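Local structure of restriction endonuclease LpnPI (Legionella pneumophila subsp. pneumophila str. Philadelphia 1, 4RZL) at residues 23-28 and 146-151; 43-48 and 63-68. The protein is a cytosine modification-dependent restriction endonuclease, of which this chain is the N-terminal DNA-recognition domain with an SRA-like fold. All coordinates share one frame; numbering follows the deposited sequence.

How the contacts relate
Both contacts involve the large mixed beta-sheet of the DNA-recognition domain, their centres about 14 Å apart. Contact 1 adds the short strand 27-28 to strand 147-155 through backbone hydrogen bonds; contact 2 lays the turn that follows helix 40-44 over strand 65-70, through side chains alone. Strand 132-137 runs between strands 65-70 and 147-155, parallel to the first and antiparallel to the second, and its F135 touches V147 and F149 of the one contact and V67 of the other. Strand 27-28 and helix 40-44 are consecutive elements of the chain, and they meet where CG of Y28 lies 3.7 Å from CD1 of I44, joining the two contacts directly.

Contact 1. Residues 23-28 and 146-151; sequences IIDAVY and SVQFKG
F149, Y28 and D25 bury the most surface where strand 27-28 pairs antiparallel with 147-148 and the type II turn I23-A26 packs against F149. This turn leads straight into the short strand, an edge-to-edge addition to the mixed sheet of the SRA-like domain. With CG anti to the backbone N (chi1 178°), the F149 ring presents its edge to the turn, CD2 3.4 Å from I23 O, while G151 N lies over one face. F149 CB sits 3.9 Å from Y28 CE1. Y28 N donates a 2.7 Å bond to V147 O, and V147 N returns one to Y28 O. The Y28 hydroxyl accepts from I23 N at 2.8 Å and is also hydrogen-bonded to D21 O, which fixes the far end of the ring. D25 is gripped through backbone and side chain: its N donates to F149 O, its O accepts from Q148 NE2 at 3.0 Å, and K150 NZ meets OD1 from above the carboxylate plane in a 2.9 Å salt bridge. K150, bent at chi2 and chi3, also bonds Q148 OE1. Strand 27-28 lies parallel to 11-12, where Y28 stacks on Y12; V147 touches P40 of helix 40-44, and Q148 and K150 touch V136 of strand 132-137.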
# COMPACT_ATOMS: atom_id res chain seq x y z
N ILE A 23 8.00 -8.24 -6.82
CA ILE A 23 9.22 -8.58 -6.07
C ILE A 23 9.67 -7.41 -5.20
O ILE A 23 9.72 -6.27 -5.67
CB ILE A 23 10.35 -8.97 -7.04
CG1 ILE A 23 10.00 -10.29 -7.74
CG2 ILE A 23 11.70 -9.10 -6.30
CD1 ILE A 23 10.98 -10.70 -8.80
N ILE A 24 9.99 -7.69 -3.94
CA ILE A 24 10.43 -6.67 -2.99
C ILE A 24 11.51 -5.77 -3.59
O ILE A 24 12.55 -6.24 -4.05
CB ILE A 24 10.97 -7.30 -1.68
CG1 ILE A 24 9.81 -7.83 -0.83
CG2 ILE A 24 11.79 -6.27 -0.89
CD1 ILE A 24 8.88 -6.74 -0.32
N ASP A 25 11.18 -4.48 -3.64
CA ASP A 25 12.05 -3.40 -4.10
C ASP A 25 12.44 -3.47 -5.58
O ASP A 25 13.33 -2.75 -6.02
CB ASP A 25 13.29 -3.30 -3.22
CG ASP A 25 12.96 -2.81 -1.82
OD1 ASP A 25 11.86 -2.24 -1.64
OD2 ASP A 25 13.80 -2.97 -0.91
N ALA A 26 11.77 -4.32 -6.34
CA ALA A 26 11.94 -4.30 -7.79
C ALA A 26 11.26 -3.05 -8.35
O ALA A 26 10.33 -2.54 -7.74
CB ALA A 26 11.36 -5.56 -8.42
N VAL A 27 11.74 -2.56 -9.49
CA VAL A 27 11.21 -1.35 -10.11
C VAL A 27 10.39 -1.70 -11.34
O VAL A 27 10.76 -2.57 -12.13
CB VAL A 27 12.36 -0.38 -10.48
CG1 VAL A 27 11.89 0.71 -11.43
CG2 VAL A 27 12.99 0.22 -9.21
N TYR A 28 9.24 -1.05 -11.47
CA TYR A 28 8.31 -1.33 -12.56
C TYR A 28 8.10 -0.06 -13.36
O TYR A 28 7.53 0.90 -12.88
CB TYR A 28 7.00 -1.88 -12.00
CG TYR A 28 7.22 -3.16 -11.24
CD1 TYR A 28 7.62 -3.15 -9.91
CD2 TYR A 28 7.09 -4.40 -11.88
CE1 TYR A 28 7.86 -4.34 -9.22
CE2 TYR A 28 7.33 -5.58 -11.20
CZ TYR A 28 7.71 -5.55 -9.87
OH TYR A 28 7.94 -6.74 -9.21
N SER A 146 7.44 5.58 -13.28
CA SER A 146 7.91 4.28 -12.78
C SER A 146 7.72 4.16 -11.27
O SER A 146 7.82 5.16 -10.54
CB SER A 146 9.38 4.07 -13.16
OG SER A 146 9.54 4.17 -14.56
N VAL A 147 7.47 2.94 -10.79
CA VAL A 147 7.26 2.70 -9.37
C VAL A 147 8.12 1.55 -8.82
O VAL A 147 8.68 0.75 -9.58
CB VAL A 147 5.77 2.37 -9.04
CG1 VAL A 147 4.86 3.50 -9.51
CG2 VAL A 147 5.34 1.02 -9.66
N GLN A 148 8.23 1.49 -7.50
CA GLN A 148 8.93 0.42 -6.83
C GLN A 148 7.97 -0.26 -5.86
O GLN A 148 7.26 0.41 -5.12
CB GLN A 148 10.16 0.96 -6.10
CG GLN A 148 10.94 -0.09 -5.31
CD GLN A 148 12.10 0.51 -4.53
OE1 GLN A 148 11.94 1.49 -3.81
NE2 GLN A 148 13.29 -0.06 -4.71
N PHE A 149 7.92 -1.59 -5.89
CA PHE A 149 7.12 -2.37 -4.95
C PHE A 149 7.83 -2.47 -3.60
O PHE A 149 8.99 -2.89 -3.52
CB PHE A 149 6.85 -3.76 -5.54
CG PHE A 149 6.07 -4.68 -4.65
CD1 PHE A 149 4.76 -4.38 -4.29
CD2 PHE A 149 6.63 -5.88 -4.21
CE1 PHE A 149 4.03 -5.25 -3.46
CE2 PHE A 149 5.90 -6.76 -3.40
CZ PHE A 149 4.59 -6.44 -3.02
N LYS A 150 7.16 -2.06 -2.52
CA LYS A 150 7.80 -2.06 -1.20
C LYS A 150 7.33 -3.20 -0.31
O LYS A 150 7.87 -3.40 0.77
CB LYS A 150 7.55 -0.73 -0.49
CG LYS A 150 7.90 0.51 -1.33
CD LYS A 150 9.34 0.45 -1.81
CE LYS A 150 10.33 0.72 -0.67
NZ LYS A 150 11.77 0.60 -1.12
N GLY A 151 6.30 -3.93 -0.74
CA GLY A 151 5.85 -5.12 -0.02
C GLY A 151 4.36 -5.27 0.22
O GLY A 151 3.56 -4.37 -0.10

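Contact 2. Residues 43-48 and 63-68; sequences KIIKGI and KKLIVL
A buried aliphatic cluster joins the turn after helix 40-44 to one face of strand 65-70: I45 and I48 on one side, L65 and V67 on the other. L65 CD2 meets both isoleucines, I45 CG2 at 3.9 Å and I48 CD1 at 4.0 Å. I45 and L65 reach toward each other tip to tip, whereas I48 crosses L65 at about a right angle. A chi1 of 174° and a chi2 of 73° extend the L65 chain so that CD2 is at its far end. I48 CD1 also lies 3.9 Å from V67 CG2, and I45 CD1 approaches the same valine methyl obliquely at 4.2 Å. No hydrogen bond crosses between the segments. I45, the first residue to leave the helix, opens a type II turn to I48, with G47 at positive phi; both isoleucines, the turn's end residues, point toward the strand. Along 65-70 the alternation of a beta-strand puts L65 and V67 on this face, while I66 points away and touches T111 and L115 of helix 108-119. K64 and L65 form a classic bulge opposite A57 of strand 54-57, and F133 of strand 132-137 touches both I45 and L65.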
# COMPACT_ATOMS: atom_id res chain seq x y z
N LYS A 43 -1.37 -1.70 -14.88
CA LYS A 43 -0.98 -2.72 -15.87
C LYS A 43 -0.57 -4.03 -15.19
O LYS A 43 -0.88 -5.12 -15.68
CB LYS A 43 0.16 -2.21 -16.74
CG LYS A 43 0.35 -3.06 -17.99
CD LYS A 43 1.26 -2.35 -18.96
CE LYS A 43 1.26 -3.06 -20.30
NZ LYS A 43 2.19 -2.37 -21.22
N ILE A 44 0.13 -3.91 -14.07
CA ILE A 44 0.55 -5.08 -13.30
C ILE A 44 -0.64 -5.81 -12.71
O ILE A 44 -0.71 -7.04 -12.71
CB ILE A 44 1.50 -4.67 -12.15
CG1 ILE A 44 2.72 -3.95 -12.69
CG2 ILE A 44 1.91 -5.89 -11.32
CD1 ILE A 44 3.59 -3.30 -11.60
N ILE A 45 -1.58 -5.03 -12.17
CA ILE A 45 -2.71 -5.62 -11.44
C ILE A 45 -4.02 -5.21 -12.08
O ILE A 45 -4.47 -4.08 -11.90
CB ILE A 45 -2.71 -5.18 -9.96
CG1 ILE A 45 -1.31 -5.30 -9.37
CG2 ILE A 45 -3.72 -5.98 -9.17
CD1 ILE A 45 -1.17 -4.69 -7.97
N LYS A 46 -4.64 -6.13 -12.81
CA LYS A 46 -5.95 -5.89 -13.38
C LYS A 46 -6.98 -5.79 -12.26
O LYS A 46 -7.03 -6.66 -11.38
CB LYS A 46 -6.33 -7.00 -14.37
CG LYS A 46 -5.45 -7.08 -15.60
CD LYS A 46 -6.06 -8.00 -16.66
CE LYS A 46 -5.06 -8.39 -17.74
NZ LYS A 46 -4.39 -7.22 -18.35
N GLY A 47 -7.80 -4.75 -12.30
CA GLY A 47 -8.79 -4.54 -11.26
C GLY A 47 -8.48 -3.32 -10.42
O GLY A 47 -9.31 -2.85 -9.65
N ILE A 48 -7.25 -2.82 -10.56
CA ILE A 48 -6.79 -1.63 -9.84
C ILE A 48 -6.78 -0.43 -10.79
O ILE A 48 -6.26 -0.53 -11.90
CB ILE A 48 -5.38 -1.84 -9.24
CG1 ILE A 48 -5.41 -2.88 -8.10
CG2 ILE A 48 -4.79 -0.54 -8.72
CD1 ILE A 48 -6.07 -2.36 -6.82
N LYS A 63 -13.05 -4.98 0.25
CA LYS A 63 -12.27 -5.12 -0.97
C LYS A 63 -11.44 -6.40 -1.04
O LYS A 63 -11.24 -7.09 -0.05
CB LYS A 63 -11.37 -3.90 -1.11
CG LYS A 63 -12.09 -2.58 -0.92
CD LYS A 63 -13.12 -2.35 -2.03
CE LYS A 63 -13.99 -1.14 -1.75
NZ LYS A 63 -14.98 -0.89 -2.83
N LYS A 64 -10.98 -6.71 -2.25
CA LYS A 64 -10.13 -7.87 -2.50
C LYS A 64 -8.66 -7.51 -2.32
O LYS A 64 -7.83 -8.37 -2.01
CB LYS A 64 -10.37 -8.41 -3.91
CG LYS A 64 -11.76 -8.99 -4.17
CD LYS A 64 -11.92 -10.36 -3.54
N LEU A 65 -8.33 -6.25 -2.57
CA LEU A 65 -6.95 -5.78 -2.52
C LEU A 65 -6.96 -4.28 -2.36
O LEU A 65 -7.79 -3.59 -2.96
CB LEU A 65 -6.17 -6.16 -3.79
CG LEU A 65 -4.75 -5.57 -3.90
CD1 LEU A 65 -3.79 -6.26 -2.94
CD2 LEU A 65 -4.21 -5.62 -5.33
N ILE A 66 -6.03 -3.77 -1.55
CA ILE A 66 -5.80 -2.34 -1.49
C ILE A 66 -4.37 -2.02 -1.91
O ILE A 66 -3.42 -2.65 -1.46
CB ILE A 66 -6.10 -1.81 -0.09
CG1 ILE A 66 -7.62 -1.81 0.14
CG2 ILE A 66 -5.51 -0.43 0.09
CD1 ILE A 66 -8.00 -1.54 1.55
N VAL A 67 -4.23 -1.02 -2.76
CA VAL A 67 -2.91 -0.54 -3.11
C VAL A 67 -2.72 0.86 -2.52
O VAL A 67 -3.59 1.73 -2.64
CB VAL A 67 -2.69 -0.52 -4.65
CG1 VAL A 67 -1.44 0.26 -4.99
CG2 VAL A 67 -2.60 -1.93 -5.18
N LEU A 68 -1.59 1.06 -1.86
CA LEU A 68 -1.20 2.36 -1.36
C LEU A 68 -0.04 2.85 -2.19
O LEU A 68 0.96 2.15 -2.35
CB LEU A 68 -0.79 2.31 0.11
CG LEU A 68 -1.83 1.75 1.08
CD1 LEU A 68 -1.28 1.84 2.50
CD2 LEU A 68 -3.14 2.50 0.93